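Long-range contact in YaeQ family protein (Pseudomonas syringae pv. tomato, PDB 2OT9), which is of unknown function but belongs to the YaeQ family of the PDDEXK nuclease-like clan and binds meso-tartaric acid in the crystal: residues 60-72 and 80-92. Numbering follows the deposited sequence.
Sequences GLSDVDEPALWEK and HWIEVGQPDADRL. With SRT (S,R meso-tartaric acid), chain C.
The E83 carboxylate bridges the two segments: its OE1 accepts A68 N at 3.3 Å, from above the carboxylate plane, while R91, which its OE2 holds, donates to V64 O. OE2 takes three N-H groups, W81 NE1 at 3.0 Å and R91 NH2 and NE, a side-on salt bridge that spends two nitrogens on a single atom. E83 can do this because its chain folds back at chi2 (-70°), although its CB starts away from the 60-72 segment. R91 arrives extended and sends NH1 2.7 Å to V64 O, in both the guanidinium and the carbonyl plane; O41 of the tartrate lies over one guanidinium face. The bonds to E83 and V64 probably fix the rotation of the guanidinium, and they link the 63-66 type I turn to the ligand pocket. The tartrate O3 donates to V84 O, and its O1 accepts from Q86 N at 2.7 Å.

P67 CB sits over the W81 pyrrole ring, 3.6 Å from its centroid and 16° off the normal, a CH-pi contact. The edge of the W70 six-membered ring points toward the face of the W81 six-membered ring, an offset edge-to-face pair with planes at 90°. Along the strands, L69 and I82 exchange backbone hydrogen bonds, and E71 and H80 form the next hydrogen-bonded pair. A68 and L69 both oppose I82, a classic beta bulge where A68 meets the E83 carboxylate.

The two antiparallel strands form a hairpin between strands 55-57 and 101-106 of the mixed sheet; helix 37-49 packs against L69 and V84, and R39 completes the tartrate site.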
loop_
_atom_site.group_PDB
_atom_site.type_symbol
_atom_site.label_atom_id
_atom_site.label_comp_id
_atom_site.label_asym_id
_atom_site.label_seq_id
_atom_site.Cartn_x
_atom_site.Cartn_y
_atom_site.Cartn_z
ATOM N N GLY A 60 4.882 -10.028 0.248
ATOM C CA GLY A 60 3.426 -9.896 0.471
ATOM C C GLY A 60 2.732 -11.215 0.787
ATOM O O GLY A 60 3.235 -12.004 1.599
ATOM N N LEU A 61 1.603 -11.473 0.119
ATOM C CA LEU A 61 0.792 -12.665 0.395
ATOM C C LEU A 61 1.497 -14.013 0.182
ATOM O O LEU A 61 1.049 -15.031 0.713
ATOM C CB LEU A 61 -0.566 -12.627 -0.352
ATOM C CG LEU A 61 -0.720 -12.559 -1.879
ATOM C CD1 LEU A 61 0.199 -13.512 -2.612
ATOM C CD2 LEU A 61 -2.173 -12.847 -2.239
ATOM N N SER A 62 2.599 -14.020 -0.567
ATOM C CA SER A 62 3.318 -15.275 -0.854
ATOM C C SER A 62 4.256 -15.758 0.278
ATOM O O SER A 62 4.754 -16.889 0.236
ATOM C CB SER A 62 4.065 -15.174 -2.193
ATOM O OG SER A 62 5.381 -14.671 -2.046
ATOM N N ASP A 63 4.498 -14.899 1.273
ATOM C CA ASP A 63 5.346 -15.236 2.431
ATOM C C ASP A 63 4.769 -14.617 3.706
ATOM O O ASP A 63 4.778 -13.395 3.866
ATOM C CB ASP A 63 6.772 -14.720 2.204
ATOM C CG ASP A 63 7.748 -15.099 3.335
ATOM O OD1 ASP A 63 7.320 -15.504 4.446
ATOM O OD2 ASP A 63 8.971 -14.982 3.100
ATOM N N VAL A 64 4.301 -15.464 4.621
ATOM C CA VAL A 64 3.671 -14.982 5.852
ATOM C C VAL A 64 4.583 -14.119 6.743
ATOM O O VAL A 64 4.097 -13.300 7.521
ATOM C CB VAL A 64 3.043 -16.128 6.690
ATOM C CG1 VAL A 64 1.798 -16.672 5.987
ATOM C CG2 VAL A 64 4.064 -17.231 6.976
ATOM N N ASP A 65 5.894 -14.293 6.614
ATOM C CA ASP A 65 6.840 -13.572 7.467
ATOM C C ASP A 65 7.238 -12.195 6.913
ATOM O O ASP A 65 8.059 -11.490 7.520
ATOM C CB ASP A 65 8.081 -14.435 7.721
ATOM C CG ASP A 65 7.727 -15.803 8.289
ATOM O OD1 ASP A 65 6.902 -15.876 9.230
ATOM O OD2 ASP A 65 8.256 -16.809 7.780
ATOM N N GLU A 66 6.682 -11.825 5.760
ATOM C CA GLU A 66 6.990 -10.539 5.128
ATOM C C GLU A 66 5.720 -9.698 4.903
ATOM O O GLU A 66 4.638 -10.241 4.754
ATOM C CB GLU A 66 7.736 -10.742 3.804
ATOM C CG GLU A 66 9.153 -11.319 3.966
ATOM C CD GLU A 66 10.095 -10.957 2.825
ATOM O OE1 GLU A 66 9.723 -10.140 1.939
ATOM O OE2 GLU A 66 11.235 -11.474 2.833
ATOM N N PRO A 67 5.843 -8.358 4.924
ATOM C CA PRO A 67 4.704 -7.498 4.602
ATOM C C PRO A 67 4.593 -7.272 3.097
ATOM O O PRO A 67 5.465 -7.706 2.341
ATOM C CB PRO A 67 5.066 -6.184 5.281
ATOM C CG PRO A 67 6.582 -6.160 5.246
ATOM C CD PRO A 67 7.046 -7.586 5.290
ATOM N N ALA A 68 3.553 -6.552 2.684
ATOM C CA ALA A 68 3.402 -6.076 1.321
ATOM C C ALA A 68 4.510 -5.079 0.982
ATOM O O ALA A 68 5.109 -5.148 -0.098
ATOM C CB ALA A 68 2.034 -5.441 1.154
ATOM N N LEU A 69 4.803 -4.176 1.925
ATOM C CA LEU A 69 5.935 -3.254 1.782
ATOM C C LEU A 69 6.596 -2.994 3.137
ATOM O O LEU A 69 5.944 -3.067 4.197
ATOM C CB LEU A 69 5.498 -1.916 1.177
ATOM C CG LEU A 69 4.679 -1.804 -0.113
ATOM C CD1 LEU A 69 3.183 -1.960 0.166
ATOM C CD2 LEU A 69 4.936 -0.441 -0.762
ATOM N N TRP A 70 7.886 -2.677 3.114
ATOM C CA TRP A 70 8.557 -2.265 4.338
ATOM C C TRP A 70 9.723 -1.329 4.103
ATOM O O TRP A 70 10.393 -1.387 3.075
ATOM C CB TRP A 70 8.987 -3.441 5.242
ATOM C CG TRP A 70 9.715 -4.567 4.585
ATOM C CD1 TRP A 70 10.162 -4.629 3.293
ATOM C CD2 TRP A 70 10.107 -5.806 5.204
ATOM N NE1 TRP A 70 10.790 -5.835 3.072
ATOM C CE2 TRP A 70 10.764 -6.575 4.223
ATOM C CE3 TRP A 70 9.952 -6.342 6.489
ATOM C CZ2 TRP A 70 11.274 -7.852 4.487
ATOM C CZ3 TRP A 70 10.462 -7.617 6.754
ATOM C CH2 TRP A 70 11.114 -8.354 5.757
ATOM N N GLU A 71 9.924 -0.440 5.065
ATOM C CA GLU A 71 11.078 0.434 5.081
ATOM C C GLU A 71 11.963 -0.050 6.223
ATOM O O GLU A 71 11.505 -0.151 7.367
ATOM C CB GLU A 71 10.620 1.870 5.326
ATOM C CG GLU A 71 11.722 2.923 5.318
ATOM C CD GLU A 71 11.243 4.277 5.828
ATOM O OE1 GLU A 71 10.027 4.550 5.810
ATOM O OE2 GLU A 71 12.089 5.085 6.248
ATOM N N LYS A 72 13.215 -0.370 5.907
ATOM C CA LYS A 72 14.180 -0.810 6.918
ATOM C C LYS A 72 15.331 0.169 7.093
ATOM O O LYS A 72 15.695 0.894 6.162
ATOM C CB LYS A 72 14.756 -2.172 6.560
ATOM C CG LYS A 72 13.746 -3.294 6.584
ATOM C CD LYS A 72 14.482 -4.586 6.330
ATOM C CE LYS A 72 13.552 -5.740 6.221
ATOM N NZ LYS A 72 14.342 -6.985 6.415
ATOM N N HIS A 80 8.980 0.849 9.089
ATOM C CA HIS A 80 7.599 0.955 8.631
ATOM C C HIS A 80 7.195 -0.376 8.036
ATOM O O HIS A 80 7.860 -0.884 7.138
ATOM C CB HIS A 80 7.470 2.107 7.600
ATOM C CG HIS A 80 6.059 2.550 7.308
ATOM N ND1 HIS A 80 4.966 2.177 8.067
ATOM C CD2 HIS A 80 5.579 3.396 6.364
ATOM C CE1 HIS A 80 3.876 2.749 7.583
ATOM N NE2 HIS A 80 4.222 3.497 6.555
ATOM N N TRP A 81 6.112 -0.940 8.565
ATOM C CA TRP A 81 5.569 -2.217 8.116
ATOM C C TRP A 81 4.216 -1.945 7.463
ATOM O O TRP A 81 3.284 -1.522 8.136
ATOM C CB TRP A 81 5.383 -3.146 9.333
ATOM C CG TRP A 81 4.956 -4.561 9.017
ATOM C CD1 TRP A 81 3.701 -4.986 8.671
ATOM C CD2 TRP A 81 5.777 -5.744 9.073
ATOM N NE1 TRP A 81 3.692 -6.355 8.483
ATOM C CE2 TRP A 81 4.949 -6.846 8.735
ATOM C CE3 TRP A 81 7.125 -5.982 9.388
ATOM C CZ2 TRP A 81 5.434 -8.157 8.676
ATOM C CZ3 TRP A 81 7.604 -7.295 9.335
ATOM C CH2 TRP A 81 6.760 -8.359 8.968
ATOM N N ILE A 82 4.103 -2.200 6.155
ATOM C CA ILE A 82 2.865 -1.890 5.442
ATOM C C ILE A 82 2.172 -3.135 4.914
ATOM O O ILE A 82 2.747 -3.894 4.124
ATOM C CB ILE A 82 3.123 -0.925 4.266
ATOM C CG1 ILE A 82 3.970 0.262 4.741
ATOM C CG2 ILE A 82 1.792 -0.447 3.649
ATOM C CD1 ILE A 82 4.336 1.306 3.663
ATOM N N GLU A 83 0.920 -3.330 5.311
ATOM C CA GLU A 83 0.113 -4.398 4.716
ATOM C C GLU A 83 -0.967 -3.826 3.810
ATOM O O GLU A 83 -1.272 -2.630 3.864
ATOM C CB GLU A 83 -0.551 -5.242 5.811
ATOM C CG GLU A 83 0.431 -5.984 6.723
ATOM C CD GLU A 83 1.191 -7.142 6.034
ATOM O OE1 GLU A 83 1.164 -7.295 4.776
ATOM O OE2 GLU A 83 1.842 -7.897 6.771
ATOM N N VAL A 84 -1.541 -4.688 2.978
ATOM C CA VAL A 84 -2.696 -4.323 2.157
ATOM C C VAL A 84 -3.769 -5.407 2.309
ATOM O O VAL A 84 -3.451 -6.564 2.596
ATOM C CB VAL A 84 -2.338 -4.076 0.651
ATOM C CG1 VAL A 84 -1.190 -3.037 0.516
ATOM C CG2 VAL A 84 -1.971 -5.367 -0.046
ATOM N N GLY A 85 -5.023 -5.035 2.123
ATOM C CA GLY A 85 -6.111 -6.023 2.158
ATOM C C GLY A 85 -6.770 -6.098 3.524
ATOM O O GLY A 85 -7.035 -5.066 4.145
ATOM N N GLN A 86 -6.997 -7.319 4.007
ATOM C CA GLN A 86 -7.773 -7.530 5.223
ATOM C C GLN A 86 -7.061 -8.479 6.199
ATOM O O GLN A 86 -7.595 -9.546 6.517
ATOM C CB GLN A 86 -9.175 -8.054 4.859
ATOM C CG GLN A 86 -10.009 -7.036 4.059
ATOM C CD GLN A 86 -11.393 -7.525 3.689
ATOM O OE1 GLN A 86 -11.928 -8.460 4.291
ATOM N NE2 GLN A 86 -11.983 -6.895 2.679
ATOM N N PRO A 87 -5.862 -8.095 6.692
ATOM C CA PRO A 87 -5.198 -8.951 7.694
ATOM C C PRO A 87 -6.010 -8.953 8.987
ATOM O O PRO A 87 -6.721 -7.978 9.259
ATOM C CB PRO A 87 -3.850 -8.262 7.917
ATOM C CG PRO A 87 -4.086 -6.821 7.540
ATOM C CD PRO A 87 -5.091 -6.862 6.413
ATOM N N ASP A 88 -5.940 -10.029 9.763
ATOM C CA ASP A 88 -6.680 -10.082 11.027
ATOM C C ASP A 88 -5.954 -9.339 12.161
ATOM O O ASP A 88 -4.804 -8.924 12.007
ATOM C CB ASP A 88 -7.100 -11.530 11.405
ATOM C CG ASP A 88 -5.917 -12.457 11.735
ATOM O OD1 ASP A 88 -4.855 -11.990 12.211
ATOM O OD2 ASP A 88 -6.080 -13.694 11.553
ATOM N N ALA A 89 -6.635 -9.174 13.296
ATOM C CA ALA A 89 -6.087 -8.430 14.421
ATOM C C ALA A 89 -4.859 -9.107 15.027
ATOM O O ALA A 89 -4.000 -8.431 15.563
ATOM C CB ALA A 89 -7.165 -8.227 15.502
ATOM N N ASP A 90 -4.804 -10.437 14.996
ATOM C CA ASP A 90 -3.626 -11.154 15.499
ATOM C C ASP A 90 -2.379 -10.772 14.686
ATOM O O ASP A 90 -1.332 -10.463 15.252
ATOM C CB ASP A 90 -3.851 -12.673 15.498
ATOM C CG ASP A 90 -4.861 -13.121 16.558
ATOM O OD1 ASP A 90 -4.629 -12.862 17.749
ATOM O OD2 ASP A 90 -5.870 -13.763 16.196
ATOM N N ARG A 91 -2.511 -10.741 13.367
ATOM C CA ARG A 91 -1.372 -10.439 12.483
ATOM C C ARG A 91 -0.902 -9.006 12.692
ATOM O O ARG A 91 0.301 -8.745 12.816
ATOM C CB ARG A 91 -1.721 -10.667 10.999
ATOM C CG ARG A 91 -0.516 -10.362 10.079
ATOM C CD ARG A 91 -0.667 -10.796 8.623
ATOM N NE ARG A 91 0.515 -10.360 7.854
ATOM C CZ ARG A 91 1.658 -11.037 7.753
ATOM N NH1 ARG A 91 1.805 -12.221 8.350
ATOM N NH2 ARG A 91 2.660 -10.536 7.027
ATOM N N LEU A 92 -1.855 -8.082 12.758
ATOM C CA LEU A 92 -1.538 -6.684 13.066
ATOM C C LEU A 92 -0.860 -6.547 14.416
ATOM O O LEU A 92 0.083 -5.772 14.547
ATOM C CB LEU A 92 -2.796 -5.808 13.013
ATOM C CG LEU A 92 -3.328 -5.610 11.588
ATOM C CD1 LEU A 92 -4.652 -4.877 11.618
ATOM C CD2 LEU A 92 -2.329 -4.864 10.686
HETATM O O1 SRT C . -5.801 -9.339 2.697
HETATM O O11 SRT C . -5.811 -11.222 3.800
HETATM C C1 SRT C . -5.237 -10.367 3.098
HETATM C C2 SRT C . -3.790 -10.522 2.706
HETATM O O2 SRT C . -3.429 -11.773 2.100
HETATM C C3 SRT C . -2.979 -10.240 3.949
HETATM O O3 SRT C . -2.946 -8.811 4.009
HETATM C C4 SRT C . -1.594 -10.853 3.886
HETATM O O4 SRT C . -0.897 -10.804 2.836
HETATM O O41 SRT C . -1.179 -11.408 4.925
#